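Local coordinates for haloacid dehalogenase domain protein hydrolase (Planctomyces limnophilus, PDB 4OVY) that probably works as a metal-dependent hydrolase of the haloacid dehalogenase superfamily, perhaps a phosphatase, and binds a calcium ion, at residues Arg37-Asp42 against Phe155-Val160; Met230-Ser235 against Leu253-His258; Phe167-Ala172 against Glu181-Ser186; Gly225-Met230 against Gly248-Leu253. All coordinates share one frame; numbering follows the deposited sequence.

Contact 1 of 4, residues Arg37-Asp42 against Phe155-Val160; sequences RIVTFD and FKTFIV. With CA (calcium ion), chain J.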
loop_
_atom_site.group_PDB
_atom_site.type_symbol
_atom_site.label_atom_id
_atom_site.label_comp_id
_atom_site.label_asym_id
_atom_site.label_seq_id
_atom_site.Cartn_x
_atom_site.Cartn_y
_atom_site.Cartn_z
ATOM N N ARG A 37 -7.117 9.566 10.467
ATOM C CA ARG A 37 -6.876 10.845 9.795
ATOM C C ARG A 37 -6.047 10.679 8.523
ATOM O O ARG A 37 -4.862 11.010 8.481
ATOM C CB ARG A 37 -6.215 11.830 10.754
ATOM C CG ARG A 37 -7.093 12.149 11.954
ATOM C CD ARG A 37 -6.431 13.145 12.886
ATOM N NE ARG A 37 -7.125 13.158 14.164
ATOM C CZ ARG A 37 -6.672 13.723 15.276
ATOM N NH1 ARG A 37 -5.507 14.368 15.295
ATOM N NH2 ARG A 37 -7.401 13.635 16.381
ATOM N N ILE A 38 -6.699 10.162 7.490
ATOM C CA ILE A 38 -6.082 9.914 6.191
ATOM C C ILE A 38 -6.537 11.009 5.244
ATOM O O ILE A 38 -7.745 11.280 5.133
ATOM C CB ILE A 38 -6.547 8.560 5.604
ATOM C CG1 ILE A 38 -6.231 7.399 6.553
ATOM C CG2 ILE A 38 -5.952 8.327 4.218
ATOM C CD1 ILE A 38 -4.800 7.363 7.029
ATOM N N VAL A 39 -5.577 11.632 4.566
ATOM C CA VAL A 39 -5.860 12.629 3.537
ATOM C C VAL A 39 -5.121 12.269 2.251
ATOM O O VAL A 39 -3.948 11.898 2.290
ATOM C CB VAL A 39 -5.513 14.069 3.996
ATOM C CG1 VAL A 39 -4.062 14.193 4.422
ATOM C CG2 VAL A 39 -5.827 15.075 2.899
ATOM N N THR A 40 -5.824 12.368 1.122
ATOM C CA THR A 40 -5.275 11.997 -0.178
ATOM C C THR A 40 -5.206 13.196 -1.120
ATOM O O THR A 40 -6.150 13.987 -1.219
ATOM C CB THR A 40 -6.086 10.867 -0.846
ATOM O OG1 THR A 40 -7.471 11.233 -0.922
ATOM C CG2 THR A 40 -5.933 9.577 -0.084
ATOM N N PHE A 41 -4.075 13.310 -1.806
ATOM C CA PHE A 41 -3.819 14.366 -2.776
ATOM C C PHE A 41 -3.492 13.756 -4.131
ATOM O O PHE A 41 -2.678 12.840 -4.223
ATOM C CB PHE A 41 -2.593 15.188 -2.361
ATOM C CG PHE A 41 -2.776 15.969 -1.092
ATOM C CD1 PHE A 41 -2.571 15.374 0.144
ATOM C CD2 PHE A 41 -3.127 17.309 -1.134
ATOM C CE1 PHE A 41 -2.739 16.097 1.315
ATOM C CE2 PHE A 41 -3.298 18.036 0.036
ATOM C CZ PHE A 41 -3.098 17.428 1.258
ATOM N N ASP A 42 -4.079 14.293 -5.192
ATOM C CA ASP A 42 -3.496 14.106 -6.513
ATOM C C ASP A 42 -2.146 14.837 -6.540
ATOM O O ASP A 42 -1.883 15.703 -5.689
ATOM C CB ASP A 42 -4.429 14.655 -7.588
ATOM C CG ASP A 42 -4.102 14.143 -8.980
ATOM O OD1 ASP A 42 -3.237 13.264 -9.159
ATOM O OD2 ASP A 42 -4.738 14.630 -9.917
ATOM N N PHE A 155 -2.396 13.953 10.749
ATOM C CA PHE A 155 -2.902 13.320 9.522
ATOM C C PHE A 155 -1.772 12.578 8.839
ATOM O O PHE A 155 -0.627 13.016 8.904
ATOM C CB PHE A 155 -3.416 14.347 8.509
ATOM C CG PHE A 155 -4.767 14.905 8.822
ATOM C CD1 PHE A 155 -4.943 15.783 9.878
ATOM C CD2 PHE A 155 -5.866 14.581 8.033
ATOM C CE1 PHE A 155 -6.189 16.309 10.161
ATOM C CE2 PHE A 155 -7.118 15.109 8.310
ATOM C CZ PHE A 155 -7.280 15.967 9.378
ATOM N N LYS A 156 -2.099 11.473 8.174
ATOM C CA LYS A 156 -1.182 10.806 7.248
ATOM C C LYS A 156 -1.527 11.256 5.840
ATOM O O LYS A 156 -2.646 11.033 5.368
ATOM C CB LYS A 156 -1.300 9.281 7.320
ATOM C CG LYS A 156 -0.792 8.683 8.616
ATOM C CD LYS A 156 -0.969 7.170 8.669
ATOM C CE LYS A 156 0.183 6.409 8.035
ATOM N NZ LYS A 156 0.332 5.044 8.634
ATOM N N THR A 157 -0.554 11.864 5.174
ATOM C CA THR A 157 -0.742 12.464 3.862
ATOM C C THR A 157 -0.305 11.471 2.788
ATOM O O THR A 157 0.852 11.066 2.764
ATOM C CB THR A 157 0.093 13.753 3.711
ATOM O OG1 THR A 157 1.469 13.475 4.011
ATOM C CG2 THR A 157 -0.414 14.847 4.652
ATOM N N PHE A 158 -1.236 11.082 1.920
ATOM C CA PHE A 158 -0.952 10.181 0.803
ATOM C C PHE A 158 -1.072 10.909 -0.541
ATOM O O PHE A 158 -1.908 11.808 -0.714
ATOM C CB PHE A 158 -1.964 9.032 0.762
ATOM C CG PHE A 158 -1.746 7.965 1.787
ATOM C CD1 PHE A 158 -2.109 8.173 3.114
ATOM C CD2 PHE A 158 -1.247 6.718 1.417
ATOM C CE1 PHE A 158 -1.941 7.171 4.055
ATOM C CE2 PHE A 158 -1.077 5.721 2.356
ATOM C CZ PHE A 158 -1.423 5.947 3.676
ATOM N N ILE A 159 -0.259 10.490 -1.503
ATOM C CA ILE A 159 -0.497 10.835 -2.902
ATOM C C ILE A 159 -1.303 9.716 -3.562
ATOM O O ILE A 159 -1.022 8.533 -3.355
ATOM C CB ILE A 159 0.822 11.053 -3.665
ATOM C CG1 ILE A 159 1.449 12.381 -3.241
ATOM C CG2 ILE A 159 0.596 11.057 -5.172
ATOM C CD1 ILE A 159 2.877 12.542 -3.714
ATOM N N VAL A 160 -2.299 10.112 -4.351
ATOM C CA VAL A 160 -3.113 9.198 -5.141
ATOM C C VAL A 160 -3.188 9.788 -6.555
ATOM O O VAL A 160 -4.008 10.654 -6.838
ATOM C CB VAL A 160 -4.512 8.991 -4.531
ATOM C CG1 VAL A 160 -5.305 7.956 -5.322
ATOM C CG2 VAL A 160 -4.400 8.541 -3.078
HETATM CA CA CA J . -4.492 16.130 -11.658
HETATM O O HOH W 1 -6.451 14.107 -11.759
HETATM O O HOH W 2 -4.274 16.167 -13.735
#
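Phe41 O is gripped twice from the neighbouring strand: Val160 N donates to it at 2.8 Å, and the CA-H of Ile159 adds a weaker contact. At the other end Arg37 O is held likewise, by Lys156 N at 2.8 Å and by the CA-H of Phe155. Three further backbone bonds, through Val39 N, Val39 O and Phe41 N, complete the parallel pairing. On one face Val39 CG1 meets Thr157 CG2 at 3.7 Å, two beta-branched side chains that suit a strand and lie side by side. Ile38 and Thr40 occupy the other face, where Ile38 CG2 packs against Phe158 CD1 (4.0 Å) and Thr40 CG2 touches Val160 CG2 (3.5 Å). This pairing lies in the interior of the Rossmann-like HAD core sheet, and Asp42, just past the strand end, binds calcium through OD2 at 2.3 Å. Its place in a DxDx(T/V) pattern is consistent with HAD motif I. The other carboxylate oxygen, OD1, forms a salt bridge with Lys216, which also donates to Val160 O. Far from the metal, Phe155 CG stands anti to the carbonyl carbon (chi1 -78°), which lays the ring against Arg37 CB in a CH-pi contact, with CB 4.0 Å from the ring centroid. An alanine here would remove that ring and is likely to strip Arg37 CB of its CH-pi partner and open a gap beside Val39 CG1 and helix 11-24.

Contact 2 of 4, residues Met230-Ser235 against Leu253-His258; sequences MAVGNS and LGLIVH. With CA (calcium ion), chain J.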
loop_
_atom_site.group_PDB
_atom_site.type_symbol
_atom_site.label_atom_id
_atom_site.label_comp_id
_atom_site.label_asym_id
_atom_site.label_seq_id
_atom_site.Cartn_x
_atom_site.Cartn_y
_atom_site.Cartn_z
HETATM N N MSE A 230 -10.343 13.416 4.058
HETATM C CA MSE A 230 -10.138 14.605 3.236
HETATM C C MSE A 230 -9.435 14.229 1.961
HETATM O O MSE A 230 -8.675 13.265 1.931
HETATM C CB MSE A 230 -9.306 15.587 4.054
HETATM C CG MSE A 230 -9.088 16.926 3.385
HETATM SE SE MSE A 230 -8.106 18.055 4.680
HETATM C CE MSE A 230 -7.475 19.438 3.430
ATOM N N ALA A 231 -9.710 14.973 0.893
ATOM C CA ALA A 231 -9.044 14.763 -0.386
ATOM C C ALA A 231 -8.947 16.069 -1.144
ATOM O O ALA A 231 -9.841 16.910 -1.067
ATOM C CB ALA A 231 -9.776 13.723 -1.218
ATOM N N VAL A 232 -7.848 16.225 -1.872
ATOM C CA VAL A 232 -7.629 17.379 -2.716
ATOM C C VAL A 232 -7.219 16.921 -4.113
ATOM O O VAL A 232 -6.311 16.102 -4.274
ATOM C CB VAL A 232 -6.551 18.326 -2.152
ATOM C CG1 VAL A 232 -6.506 19.610 -2.967
ATOM C CG2 VAL A 232 -6.808 18.614 -0.674
ATOM N N GLY A 233 -7.906 17.458 -5.115
ATOM C CA GLY A 233 -7.613 17.165 -6.511
ATOM C C GLY A 233 -7.701 18.437 -7.325
ATOM O O GLY A 233 -7.785 19.535 -6.757
ATOM N N ASN A 234 -7.671 18.301 -8.651
ATOM C CA ASN A 234 -7.802 19.463 -9.535
ATOM C C ASN A 234 -8.501 19.187 -10.868
ATOM O O ASN A 234 -8.789 20.124 -11.603
ATOM C CB ASN A 234 -6.432 20.055 -9.847
ATOM C CG ASN A 234 -5.627 19.175 -10.779
ATOM O OD1 ASN A 234 -5.263 18.062 -10.425
ATOM N ND2 ASN A 234 -5.362 19.663 -11.985
ATOM N N SER A 235 -8.760 17.927 -11.197
ATOM C CA SER A 235 -9.287 17.607 -12.519
ATOM C C SER A 235 -10.443 16.623 -12.436
ATOM O O SER A 235 -10.747 16.073 -11.375
ATOM C CB SER A 235 -8.167 17.039 -13.389
ATOM O OG SER A 235 -7.907 15.682 -13.053
ATOM N N LEU A 253 -14.044 16.191 3.717
ATOM C CA LEU A 253 -13.821 17.463 3.038
ATOM C C LEU A 253 -13.106 17.238 1.707
ATOM O O LEU A 253 -12.083 16.554 1.649
ATOM C CB LEU A 253 -12.991 18.402 3.924
ATOM C CG LEU A 253 -12.652 19.782 3.348
ATOM C CD1 LEU A 253 -13.918 20.600 3.120
ATOM C CD2 LEU A 253 -11.692 20.536 4.258
ATOM N N GLY A 254 -13.659 17.804 0.642
ATOM C CA GLY A 254 -13.024 17.756 -0.675
ATOM C C GLY A 254 -12.723 19.150 -1.197
ATOM O O GLY A 254 -13.567 20.059 -1.112
ATOM N N LEU A 255 -11.518 19.324 -1.729
ATOM C CA LEU A 255 -11.143 20.579 -2.362
ATOM C C LEU A 255 -10.620 20.367 -3.769
ATOM O O LEU A 255 -10.069 19.311 -4.095
ATOM C CB LEU A 255 -10.099 21.325 -1.526
ATOM C CG LEU A 255 -10.602 21.720 -0.128
ATOM C CD1 LEU A 255 -9.896 20.891 0.929
ATOM C CD2 LEU A 255 -10.386 23.201 0.146
ATOM N N ILE A 256 -10.796 21.397 -4.587
ATOM C CA ILE A 256 -10.345 21.401 -5.968
ATOM C C ILE A 256 -9.428 22.603 -6.205
ATOM O O ILE A 256 -9.794 23.740 -5.915
ATOM C CB ILE A 256 -11.539 21.485 -6.939
ATOM C CG1 ILE A 256 -12.376 20.206 -6.853
ATOM C CG2 ILE A 256 -11.053 21.728 -8.367
ATOM C CD1 ILE A 256 -13.716 20.311 -7.546
ATOM N N VAL A 257 -8.245 22.342 -6.746
ATOM C CA VAL A 257 -7.329 23.406 -7.142
ATOM C C VAL A 257 -7.714 23.874 -8.547
ATOM O O VAL A 257 -7.569 23.120 -9.523
ATOM C CB VAL A 257 -5.858 22.933 -7.131
ATOM C CG1 VAL A 257 -4.921 24.061 -7.545
ATOM C CG2 VAL A 257 -5.474 22.383 -5.767
ATOM N N HIS A 258 -8.208 25.111 -8.632
ATOM C CA HIS A 258 -8.638 25.720 -9.880
ATOM C C HIS A 258 -7.549 26.641 -10.419
ATOM O O HIS A 258 -7.165 27.630 -9.780
ATOM C CB HIS A 258 -9.951 26.489 -9.664
ATOM C CG HIS A 258 -10.638 26.912 -10.928
ATOM N ND1 HIS A 258 -11.668 27.829 -10.941
ATOM C CD2 HIS A 258 -10.441 26.552 -12.218
ATOM C CE1 HIS A 258 -12.083 28.010 -12.183
ATOM N NE2 HIS A 258 -11.353 27.248 -12.979
HETATM CA CA CA J . -4.492 16.130 -11.658
HETATM O O HOH W 1 -6.451 14.107 -11.759
HETATM O O HOH W 2 -4.274 16.167 -13.735
#
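Met230, present as selenomethionine, stands out from the sheet on the face it shares with Val232 and Leu255, and its CE lies 3.8 Å from Leu255 CD1. With CG anti to the backbone N (chi1 -176°), the extended chain carries the terminal methyl out to the level of the Leu255 methyl, a reach that suits a long, unbranched apolar residue, while CG passes Leu253 CB. Val232 divides its two methyls between neighbours: CG2 packs on Leu255 CD1, and CG1 meets Val257 CG2 at 4.1 Å. Beneath these side chains the backbones pair in parallel through Ala231 N to Leu253 O, Leu255 N to Ala231 O and Gly233 N to Leu255 O. A fourth bond, Val257 N to Gly233 O, measures 2.8 Å. The strands belong to a beta-alpha-beta unit whose connecting helix 239-246 covers the opposite face, where Ala231 is small enough to let the helix come close and Ile256 packs on Leu242. At the C-terminal end of strand 230-233 the chain turns into the metal site. Asn234 CB rests against Val257 O (3.3 Å), a buried oxygen with no polar partner in the model. From there CG stands between the backbone N and the carbonyl carbon (chi1 72°), and OD1 leads away to bind calcium at 2.4 Å. Thr46 OG1 hydrogen-bonds to that same OD1. Ser235 OG pairs with a water at 2.5 Å that also coordinates the ion, more distantly, at 2.8 Å. Asp238 OD2 accepts from both Asn234 N and Ser235 N, positioning the turn that carries the metal ligand.

Contact 3 of 4, residues Phe167-Ala172 against Glu181-Ser186; sequences FMRPWA and EQVIGS. With EDO (1,2-ethanediol), chain D.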
loop_
_atom_site.group_PDB
_atom_site.type_symbol
_atom_site.label_atom_id
_atom_site.label_comp_id
_atom_site.label_asym_id
_atom_site.label_seq_id
_atom_site.Cartn_x
_atom_site.Cartn_y
_atom_site.Cartn_z
ATOM N N PHE A 167 7.754 6.775 -10.809
ATOM C CA PHE A 167 8.212 8.096 -11.233
ATOM C C PHE A 167 8.242 9.079 -10.056
ATOM O O PHE A 167 9.087 9.970 -10.024
ATOM C CB PHE A 167 7.330 8.661 -12.344
ATOM C CG PHE A 167 7.814 9.969 -12.869
ATOM C CD1 PHE A 167 8.951 10.025 -13.673
ATOM C CD2 PHE A 167 7.167 11.154 -12.533
ATOM C CE1 PHE A 167 9.419 11.235 -14.147
ATOM C CE2 PHE A 167 7.635 12.368 -13.004
ATOM C CZ PHE A 167 8.759 12.408 -13.814
HETATM N N MSE A 168 7.310 8.932 -9.116
HETATM C CA MSE A 168 7.177 9.892 -7.999
HETATM C C MSE A 168 7.983 9.503 -6.784
HETATM O O MSE A 168 8.504 10.367 -6.066
HETATM C CB MSE A 168 5.705 10.001 -7.600
HETATM C CG MSE A 168 4.872 10.601 -8.732
HETATM SE SE MSE A 168 2.972 10.695 -8.212
HETATM C CE MSE A 168 2.530 8.781 -8.284
ATOM N N ARG A 169 8.100 8.205 -6.536
ATOM C CA ARG A 169 8.729 7.708 -5.303
ATOM C C ARG A 169 10.174 8.133 -5.041
ATOM O O ARG A 169 10.548 8.295 -3.884
ATOM C CB ARG A 169 8.623 6.185 -5.203
ATOM C CG ARG A 169 7.300 5.720 -4.624
ATOM C CD ARG A 169 7.154 4.214 -4.692
ATOM N NE ARG A 169 6.092 3.740 -3.808
ATOM C CZ ARG A 169 5.585 2.512 -3.815
ATOM N NH1 ARG A 169 6.002 1.596 -4.687
ATOM N NH2 ARG A 169 4.657 2.191 -2.937
ATOM N N PRO A 170 10.992 8.304 -6.095
ATOM C CA PRO A 170 12.380 8.682 -5.838
ATOM C C PRO A 170 12.579 10.038 -5.137
ATOM O O PRO A 170 13.591 10.217 -4.462
ATOM C CB PRO A 170 13.006 8.705 -7.238
ATOM C CG PRO A 170 12.151 7.792 -8.050
ATOM C CD PRO A 170 10.766 7.977 -7.517
ATOM N N TRP A 171 11.633 10.961 -5.290
ATOM C CA TRP A 171 11.808 12.341 -4.813
ATOM C C TRP A 171 10.693 12.869 -3.895
ATOM O O TRP A 171 10.845 13.944 -3.299
ATOM C CB TRP A 171 11.975 13.279 -6.018
ATOM C CG TRP A 171 10.887 13.143 -7.038
ATOM C CD1 TRP A 171 10.874 12.304 -8.120
ATOM C CD2 TRP A 171 9.652 13.852 -7.068
ATOM N NE1 TRP A 171 9.702 12.448 -8.821
ATOM C CE2 TRP A 171 8.931 13.390 -8.197
ATOM C CE3 TRP A 171 9.076 14.827 -6.251
ATOM C CZ2 TRP A 171 7.669 13.882 -8.528
ATOM C CZ3 TRP A 171 7.820 15.317 -6.583
ATOM C CH2 TRP A 171 7.131 14.843 -7.710
ATOM N N ALA A 172 9.592 12.131 -3.766
ATOM C CA ALA A 172 8.412 12.639 -3.042
ATOM C C ALA A 172 8.668 12.873 -1.548
ATOM O O ALA A 172 8.064 13.771 -0.940
ATOM C CB ALA A 172 7.213 11.707 -3.242
ATOM N N GLU A 181 5.818 4.492 0.908
ATOM C CA GLU A 181 4.656 3.696 1.330
ATOM C C GLU A 181 3.339 4.491 1.376
ATOM O O GLU A 181 2.283 3.909 1.611
ATOM C CB GLU A 181 4.918 2.974 2.667
ATOM C CG GLU A 181 5.056 3.863 3.905
ATOM C CD GLU A 181 6.464 4.388 4.146
ATOM O OE1 GLU A 181 7.312 4.388 3.211
ATOM O OE2 GLU A 181 6.718 4.810 5.294
ATOM N N GLN A 182 3.401 5.805 1.159
ATOM C CA GLN A 182 2.213 6.649 1.120
ATOM C C GLN A 182 2.006 7.290 -0.249
ATOM O O GLN A 182 1.304 8.297 -0.379
ATOM C CB GLN A 182 2.285 7.707 2.227
ATOM C CG GLN A 182 2.142 7.066 3.591
ATOM C CD GLN A 182 2.265 8.018 4.762
ATOM O OE1 GLN A 182 2.061 9.235 4.660
ATOM N NE2 GLN A 182 2.573 7.455 5.891
ATOM N N VAL A 183 2.630 6.698 -1.265
ATOM C CA VAL A 183 2.442 7.117 -2.646
ATOM C C VAL A 183 1.672 5.999 -3.344
ATOM O O VAL A 183 2.075 4.838 -3.297
ATOM C CB VAL A 183 3.779 7.358 -3.369
ATOM C CG1 VAL A 183 3.528 7.742 -4.829
ATOM C CG2 VAL A 183 4.590 8.435 -2.657
ATOM N N ILE A 184 0.549 6.358 -3.950
ATOM C CA ILE A 184 -0.273 5.432 -4.711
ATOM C C ILE A 184 -0.321 5.967 -6.130
ATOM O O ILE A 184 -0.550 7.160 -6.349
ATOM C CB ILE A 184 -1.692 5.335 -4.120
ATOM C CG1 ILE A 184 -1.636 4.720 -2.723
ATOM C CG2 ILE A 184 -2.615 4.510 -5.005
ATOM C CD1 ILE A 184 -2.933 4.856 -1.949
ATOM N N GLY A 185 -0.082 5.089 -7.094
ATOM C CA GLY A 185 -0.022 5.502 -8.481
ATOM C C GLY A 185 -0.272 4.350 -9.432
ATOM O O GLY A 185 -0.639 3.246 -9.019
ATOM N N SER A 186 -0.076 4.614 -10.711
ATOM C CA SER A 186 -0.167 3.560 -11.718
ATOM C C SER A 186 1.132 2.756 -11.702
ATOM O O SER A 186 2.179 3.267 -11.312
ATOM C CB SER A 186 -0.412 4.154 -13.101
ATOM O OG SER A 186 -1.657 4.825 -13.152
HETATM C C1 EDO D . -1.456 1.340 -6.651
HETATM O O1 EDO D . -0.392 2.137 -6.110
HETATM C C2 EDO D . -0.914 0.200 -7.517
HETATM O O2 EDO D . -0.123 0.692 -8.603
#
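Val183 points into a shallow angle made by Met168, Arg169 and Ala172, and each neighbour meets a different part of it. CG1, anti to the backbone N (chi1 178°), takes Met168 CE at 3.7 Å, while CG2 faces Ala172 CB at 4.2 Å. Met168, present as selenomethionine, runs straight to its selenium and then bends (chi3 -72°), which swings CE across the valine and towards Gly185. The lack of a side chain at Gly185 matters, because a CB would collide with that methyl. Arg169 slides past Val183 in the opposite direction, its extended chain laying CG 4.1 Å from Val183 CB. The guanidinium ends beyond, in a salt bridge to Glu166 through NH1 and a bond to Gln222 O of the second subunit through NH2, so one residue supplies both apolar length and a charged tip. Away from the strand, Trp171 NE1 hydrogen-bonds Phe167 O at 2.8 Å, a bent bond (133°) with the oxygen out of the indole plane, and Met168 O lies over one indole face. Together the pieces form part of the crossover from strand 156-161 through helices 165-168 and 172-176 to the parallel strand 183-195, a beta-alpha-beta connection of the Rossmann-like HAD core.

Contact 4 of 4, residues Gly225-Met230 against Gly248-Leu253; sequences GRRPVM and GPANGL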
loop_
_atom_site.group_PDB
_atom_site.type_symbol
_atom_site.label_atom_id
_atom_site.label_comp_id
_atom_site.label_asym_id
_atom_site.label_seq_id
_atom_site.Cartn_x
_atom_site.Cartn_y
_atom_site.Cartn_z
ATOM N N GLY A 225 -6.814 0.774 2.850
ATOM C CA GLY A 225 -7.809 0.027 3.604
ATOM C C GLY A 225 -8.759 0.894 4.402
ATOM O O GLY A 225 -9.410 0.407 5.324
ATOM N N ARG A 226 -8.836 2.174 4.049
ATOM C CA ARG A 226 -9.638 3.153 4.789
ATOM C C ARG A 226 -10.230 4.160 3.808
ATOM O O ARG A 226 -9.616 4.475 2.808
ATOM C CB ARG A 226 -8.761 3.942 5.788
ATOM C CG ARG A 226 -8.072 3.158 6.907
ATOM C CD ARG A 226 -7.141 4.084 7.706
ATOM N NE ARG A 226 -6.484 3.485 8.883
ATOM C CZ ARG A 226 -7.089 3.214 10.040
ATOM N NH1 ARG A 226 -6.394 2.695 11.051
ATOM N NH2 ARG A 226 -8.391 3.449 10.199
ATOM N N ARG A 227 -11.405 4.692 4.116
ATOM C CA ARG A 227 -11.921 5.852 3.402
ATOM C C ARG A 227 -11.229 7.090 3.975
ATOM O O ARG A 227 -11.299 7.317 5.187
ATOM C CB ARG A 227 -13.431 5.969 3.582
ATOM C CG ARG A 227 -14.076 7.043 2.716
ATOM C CD ARG A 227 -15.501 7.344 3.160
ATOM N NE ARG A 227 -16.321 6.139 3.256
ATOM C CZ ARG A 227 -17.099 5.639 2.291
ATOM N NH1 ARG A 227 -17.790 4.535 2.528
ATOM N NH2 ARG A 227 -17.207 6.224 1.098
ATOM N N PRO A 228 -10.558 7.890 3.127
ATOM C CA PRO A 228 -9.952 9.124 3.651
ATOM C C PRO A 228 -11.000 10.097 4.190
ATOM O O PRO A 228 -12.150 10.068 3.755
ATOM C CB PRO A 228 -9.234 9.722 2.430
ATOM C CG PRO A 228 -9.018 8.552 1.506
ATOM C CD PRO A 228 -10.216 7.671 1.711
ATOM N N VAL A 229 -10.602 10.948 5.129
ATOM C CA VAL A 229 -11.504 11.978 5.649
ATOM C C VAL A 229 -11.353 13.316 4.920
ATOM O O VAL A 229 -12.146 14.238 5.130
ATOM C CB VAL A 229 -11.335 12.166 7.172
ATOM C CG1 VAL A 229 -11.546 10.835 7.886
ATOM C CG2 VAL A 229 -9.977 12.764 7.500
HETATM N N MSE A 230 -10.343 13.416 4.058
HETATM C CA MSE A 230 -10.138 14.605 3.236
HETATM C C MSE A 230 -9.435 14.229 1.961
HETATM O O MSE A 230 -8.675 13.265 1.931
HETATM C CB MSE A 230 -9.306 15.587 4.054
HETATM C CG MSE A 230 -9.088 16.926 3.385
HETATM SE SE MSE A 230 -8.106 18.055 4.680
HETATM C CE MSE A 230 -7.475 19.438 3.430
ATOM N N GLY A 248 -22.598 10.575 0.228
ATOM C CA GLY A 248 -23.322 9.554 0.994
ATOM C C GLY A 248 -23.187 9.817 2.484
ATOM O O GLY A 248 -23.209 10.976 2.907
ATOM N N PRO A 249 -23.025 8.753 3.289
ATOM C CA PRO A 249 -22.914 8.920 4.745
ATOM C C PRO A 249 -21.556 9.434 5.249
ATOM O O PRO A 249 -21.453 9.846 6.405
ATOM C CB PRO A 249 -23.177 7.507 5.278
ATOM C CG PRO A 249 -22.723 6.604 4.186
ATOM C CD PRO A 249 -22.939 7.334 2.889
ATOM N N ALA A 250 -20.532 9.333 4.407
ATOM C CA ALA A 250 -19.253 9.943 4.700
ATOM C C ALA A 250 -19.488 11.442 4.683
ATOM O O ALA A 250 -20.347 11.933 3.948
ATOM C CB ALA A 250 -18.220 9.544 3.658
ATOM N N ASN A 251 -18.759 12.170 5.515
ATOM C CA ASN A 251 -18.903 13.612 5.526
ATOM C C ASN A 251 -17.552 14.297 5.476
ATOM O O ASN A 251 -17.336 15.298 6.158
ATOM C CB ASN A 251 -19.696 14.069 6.756
ATOM C CG ASN A 251 -21.196 14.045 6.523
ATOM O OD1 ASN A 251 -21.985 14.016 7.469
ATOM N ND2 ASN A 251 -21.598 14.055 5.255
ATOM N N GLY A 252 -16.648 13.775 4.651
ATOM C CA GLY A 252 -15.303 14.325 4.596
ATOM C C GLY A 252 -15.239 15.606 3.778
ATOM O O GLY A 252 -16.247 16.052 3.210
ATOM N N LEU A 253 -14.044 16.191 3.717
ATOM C CA LEU A 253 -13.821 17.463 3.038
ATOM C C LEU A 253 -13.106 17.238 1.707
ATOM O O LEU A 253 -12.083 16.554 1.649
ATOM C CB LEU A 253 -12.991 18.402 3.924
ATOM C CG LEU A 253 -12.652 19.782 3.348
ATOM C CD1 LEU A 253 -13.918 20.600 3.120
ATOM C CD2 LEU A 253 -11.692 20.536 4.258
#
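Leu253, the residue most covered here, is fixed by its backbone: its N donates to Val229 O at 3.1 Å. Its side chain leans on Met230, beside which it begins the strand. The same Val229 O is approached by Gly252 CA at 3.2 Å, and glycine suits this place because a CB would lie only 2.6 Å from that oxygen. Here two loops, one leaving helix 215-223 and the other helix 239-246, run into the adjacent parallel strands 230-233 and 253-260 of the Rossmann-like core, at the strand ends opposite those that carry the calcium site. Farther out, Arg227 and Ala250 meet at the surface. Arg227 CG anti to the backbone N (chi1 -172°) and a straight chi2 put CD 3.5 Å from Ala250 CB; the bend at chi3 (-53°) then turns NE and the guanidinium onward. That close approach belongs to one of two deposited conformers of Ala250 and is to that extent uncertain. The aliphatic stem of an arginine can lie against a methyl while its polar end goes on: NH2 donates to Tyr244 O of helix 239-246. Arg227 also packs on Lys198 of the second subunit.

Contacts 1 and 2 are buried and share one sheet, in its parallel part: strands 38-41 and 230-233 are neighbours, with Thr40 O probably bonded to Val232 N, and both pairings deliver a ligand to the same calcium ion. Contact 3, also buried, continues that sheet beyond strand 156-161, where Ile184 N probably bonds Ile159 O; yet no hydrogen bond crosses between its own segments, and apolar groups, chiefly methyls, and the arginine stem do the joining. Contact 4 lies near the surface, sharing Met230 and Leu253 with contact 2 at the start of those strands, and holds with a single backbone bond. Contacts 1, 3 and 4 also reach the second subunit, whereas contact 2 does not.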